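Local coordinates for protein putative retaining b-glycosidase (Saccharophagus degradans, PDB 5A95) that hydrolyses mixed-linkage beta-glucans as a family 5 glycoside hydrolase, probably by a retaining mechanism, with specificity dictated by its quaternary structure, at residues A233-P238 with D275-F280. The protein carries 1 engineered substitution. Numbering follows the deposited sequence.
Sequences AYDLSP and DEKWGF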
ATOM      1  N   ALA A 233     -11.910 -21.026  -0.383  1.00  5.60           N
ATOM      2  CA  ALA A 233     -13.303 -20.922   0.045  1.00  5.95           C
ATOM      3  C   ALA A 233     -13.910 -22.295   0.258  1.00  5.56           C
ATOM      4  O   ALA A 233     -15.044 -22.539  -0.091  1.00  7.39           O
ATOM      5  CB  ALA A 233     -14.140 -20.104  -0.960  1.00  6.38           C
ATOM      6  N   TYR A 234     -13.186 -23.170   0.922  1.00  6.40           N
ATOM      7  CA  TYR A 234     -13.665 -24.506   1.203  1.00  6.79           C
ATOM      8  C   TYR A 234     -13.858 -24.803   2.684  1.00  7.60           C
ATOM      9  O   TYR A 234     -14.798 -25.503   3.052  1.00  8.66           O
ATOM     10  CB  TYR A 234     -12.785 -25.569   0.510  1.00  6.82           C
ATOM     11  CG  TYR A 234     -13.398 -26.926   0.598  1.00  7.04           C
ATOM     12  CD1 TYR A 234     -14.521 -27.263  -0.156  1.00  7.93           C
ATOM     13  CD2 TYR A 234     -12.879 -27.879   1.453  1.00  8.46           C
ATOM     14  CE1 TYR A 234     -15.117 -28.489  -0.017  1.00  8.25           C
ATOM     15  CE2 TYR A 234     -13.467 -29.140   1.568  1.00  8.91           C
ATOM     16  CZ  TYR A 234     -14.610 -29.424   0.825  1.00  7.86           C
ATOM     17  OH  TYR A 234     -15.256 -30.648   0.947  1.00 11.17           O
ATOM     18  N   ASP A 235     -13.010 -24.265   3.547  1.00  6.42           N
ATOM     19  CA  ASP A 235     -13.036 -24.625   4.970  1.00  6.71           C
ATOM     20  C   ASP A 235     -13.704 -23.543   5.818  1.00  6.68           C
ATOM     21  O   ASP A 235     -13.102 -22.502   6.107  1.00  7.14           O
ATOM     22  CB  ASP A 235     -11.610 -24.907   5.476  1.00  7.34           C
ATOM     23  CG  ASP A 235     -11.584 -25.391   6.927  1.00  7.73           C
ATOM     24  OD1 ASP A 235     -12.656 -25.707   7.479  1.00  7.62           O
ATOM     25  OD2 ASP A 235     -10.472 -25.476   7.487  1.00 10.08           O
ATOM     26  N   LEU A 236     -14.941 -23.806   6.222  1.00  6.20           N
ATOM     27  CA  LEU A 236     -15.679 -22.916   7.123  1.00  5.91           C
ATOM     28  C   LEU A 236     -15.537 -23.327   8.591  1.00  6.51           C
ATOM     29  O   LEU A 236     -16.010 -22.628   9.457  1.00  7.48           O
ATOM     30  CB  LEU A 236     -17.146 -22.888   6.741  1.00  6.41           C
ATOM     31  CG  LEU A 236     -17.498 -22.188   5.445  1.00  6.26           C
ATOM     32  CD1 LEU A 236     -18.983 -22.308   5.167  1.00  6.65           C
ATOM     33  CD2 LEU A 236     -17.063 -20.717   5.480  1.00  6.13           C
ATOM     34  N   SER A 237     -14.853 -24.426   8.877  1.00  6.71           N
ATOM     35  CA  SER A 237     -14.818 -24.919  10.250  1.00  7.53           C
ATOM     36  C   SER A 237     -14.374 -23.909  11.318  1.00  7.10           C
ATOM     37  O   SER A 237     -14.878 -23.978  12.427  1.00  8.23           O
ATOM     38  CB  SER A 237     -14.048 -26.234  10.358  1.00  8.69           C
ATOM     39  OG  SER A 237     -12.686 -26.085  10.065  1.00  8.49           O
ATOM     40  N   PRO A 238     -13.469 -22.948  11.001  1.00  6.91           N
ATOM     41  CA  PRO A 238     -13.117 -21.986  12.069  1.00  7.29           C
ATOM     42  C   PRO A 238     -14.281 -21.170  12.644  1.00  7.07           C
ATOM     43  O   PRO A 238     -14.143 -20.601  13.713  1.00  7.82           O
ATOM     44  CB  PRO A 238     -12.096 -21.072  11.404  1.00  7.47           C
ATOM     45  CG  PRO A 238     -11.451 -21.956  10.365  1.00  7.80           C
ATOM     46  CD  PRO A 238     -12.621 -22.745   9.811  1.00  7.48           C
ATOM     47  N   ASP A 275     -19.942 -32.173   5.067  1.00  8.94           N
ATOM     48  CA  ASP A 275     -20.518 -31.596   6.263  0.60  8.62           C
ATOM     49  C   ASP A 275     -19.426 -31.136   7.227  1.00  8.98           C
ATOM     50  O   ASP A 275     -19.575 -30.080   7.866  1.00  9.45           O
ATOM     51  CB  ASP A 275     -21.501 -32.562   6.922  0.60 10.65           C
ATOM     52  CG  ASP A 275     -22.608 -31.837   7.641  0.60 11.82           C
ATOM     53  OD1 ASP A 275     -23.645 -31.520   7.025  0.60 13.46           O
ATOM     54  OD2 ASP A 275     -22.413 -31.571   8.824  0.60 14.90           O
ATOM     55  N   GLU A 276     -18.320 -31.871   7.299  1.00  8.55           N
ATOM     56  CA  GLU A 276     -17.251 -31.521   8.213  1.00  9.38           C
ATOM     57  C   GLU A 276     -16.622 -30.173   7.904  1.00  8.63           C
ATOM     58  O   GLU A 276     -16.368 -29.379   8.804  1.00 10.38           O
ATOM     59  CB  GLU A 276     -16.154 -32.611   8.193  1.00 10.60           C
ATOM     60  CG  GLU A 276     -16.575 -33.878   8.920  1.00 13.84           C
ATOM     61  CD  GLU A 276     -15.550 -34.994   8.868  1.00 14.74           C
ATOM     62  OE1 GLU A 276     -14.475 -34.827   8.264  1.00 16.79           O
ATOM     63  OE2 GLU A 276     -15.835 -36.051   9.470  1.00 19.33           O
ATOM     64  N   LYS A 277     -16.327 -29.938   6.631  1.00  7.71           N
ATOM     65  CA  LYS A 277     -15.591 -28.747   6.262  1.00  6.98           C
ATOM     66  C   LYS A 277     -16.447 -27.531   6.029  1.00  6.73           C
ATOM     67  O   LYS A 277     -16.009 -26.421   6.305  1.00  7.21           O
ATOM     68  CB  LYS A 277     -14.664 -29.024   5.045  1.00  7.60           C
ATOM     69  CG  LYS A 277     -13.369 -29.769   5.396  1.00  8.40           C
ATOM     70  CD  LYS A 277     -12.389 -28.859   6.137  1.00  8.09           C
ATOM     71  CE  LYS A 277     -11.117 -29.601   6.512  1.00  9.28           C
ATOM     72  NZ  LYS A 277     -10.176 -28.752   7.294  1.00 11.76           N
ATOM     73  N   TRP A 278     -17.668 -27.711   5.522  1.00  6.87           N
ATOM     74  CA  TRP A 278     -18.498 -26.534   5.201  1.00  7.28           C
ATOM     75  C   TRP A 278     -19.987 -26.695   5.448  1.00  6.89           C
ATOM     76  O   TRP A 278     -20.640 -25.726   5.793  1.00  7.12           O
ATOM     77  CB  TRP A 278     -18.229 -26.043   3.771  1.00  7.29           C
ATOM     78  CG  TRP A 278     -18.540 -27.071   2.709  1.00  7.53           C
ATOM     79  CD1 TRP A 278     -17.719 -28.076   2.239  1.00  8.27           C
ATOM     80  CD2 TRP A 278     -19.784 -27.232   2.011  1.00  6.79           C
ATOM     81  NE1 TRP A 278     -18.380 -28.823   1.294  1.00  8.22           N
ATOM     82  CE2 TRP A 278     -19.651 -28.340   1.143  1.00  7.39           C
ATOM     83  CE3 TRP A 278     -20.999 -26.544   2.034  1.00  8.07           C
ATOM     84  CZ2 TRP A 278     -20.679 -28.741   0.293  1.00  7.86           C
ATOM     85  CZ3 TRP A 278     -22.008 -26.935   1.188  1.00  8.76           C
ATOM     86  CH2 TRP A 278     -21.853 -28.036   0.357  1.00  8.73           C
ATOM     87  N   GLY A 279     -20.539 -27.871   5.184  1.00  6.34           N
ATOM     88  CA  GLY A 279     -21.975 -28.014   5.230  1.00  6.45           C
ATOM     89  C   GLY A 279     -22.595 -27.787   6.602  1.00  6.56           C
ATOM     90  O   GLY A 279     -23.726 -27.320   6.676  1.00  7.41           O
ATOM     91  N   PHE A 280     -21.855 -28.058   7.666  1.00  6.49           N
ATOM     92  CA  PHE A 280     -22.336 -27.833   9.008  1.00  7.07           C
ATOM     93  C   PHE A 280     -22.758 -26.376   9.167  1.00  7.14           C
ATOM     94  O   PHE A 280     -23.636 -26.059   9.980  1.00  8.25           O
ATOM     95  CB  PHE A 280     -21.258 -28.170  10.066  1.00  6.75           C
ATOM     96  CG  PHE A 280     -20.207 -27.112  10.135  1.00  6.96           C
ATOM     97  CD1 PHE A 280     -19.125 -27.120   9.245  1.00  7.31           C
ATOM     98  CD2 PHE A 280     -20.379 -26.008  10.981  1.00  8.00           C
ATOM     99  CE1 PHE A 280     -18.243 -26.060   9.207  1.00  7.88           C
ATOM    100  CE2 PHE A 280     -19.530 -24.947  10.916  1.00  8.44           C
ATOM    101  CZ  PHE A 280     -18.456 -24.969  10.044  1.00  7.47           C
TER
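Tyr234 begins the contact by bringing its ring to Trp278 and Lys277, near the C-terminal end of helix 267-279, in the (beta/alpha)8 barrel of a family 5 glycosidase. The two aromatic rings form an offset edge-to-face pair, the edge of the indole turned toward the phenol face, with planes at 60° and Trp278 CD1 3.5 Å from Tyr234 CE1. Tyr234 CE2 also touches Lys277 CB at 3.7 Å, the side chains crossing at about a right angle; a large ring can reach both neighbours. Elsewhere in the fold the same indole meets the rings of Trp274 and Tyr319, so the pair belongs to a larger aromatic cluster.

Asp235 holds CG anti to its backbone N (chi1 -176°), which carries the carboxylate to Lys277. A carboxylate suits the place by offering two oxygens: OD2 forms a salt bridge with Lys277 NZ at 3.3 Å, its hydrogen bond weak, while the lysine chain, bent at chi2, brings CD 3.4 Å from Asp235 OD1.

Leu236 supplies the backbone link: its N donates to Lys277 O over 2.8 Å, nearly in line with the carbonyl. A wider pi-type turn, with Phe280 N bonded to Asp275 O, accompanies this end of the helix. The apolar side chain fits beside Trp278, Leu236 CD1 lying 4.1 Å from Trp278 CB, while Leu236 O meets the edge of the Phe280 ring, 3.4 Å from CZ.

Ser237 brings its CA to that same ring and closes an Asx turn. Serine offers two donors to Asp235 OD1: Ser237 N, 41° out of the carboxylate plane, and Ser237 OG, which reaches the syn lone pair at 2.6 Å.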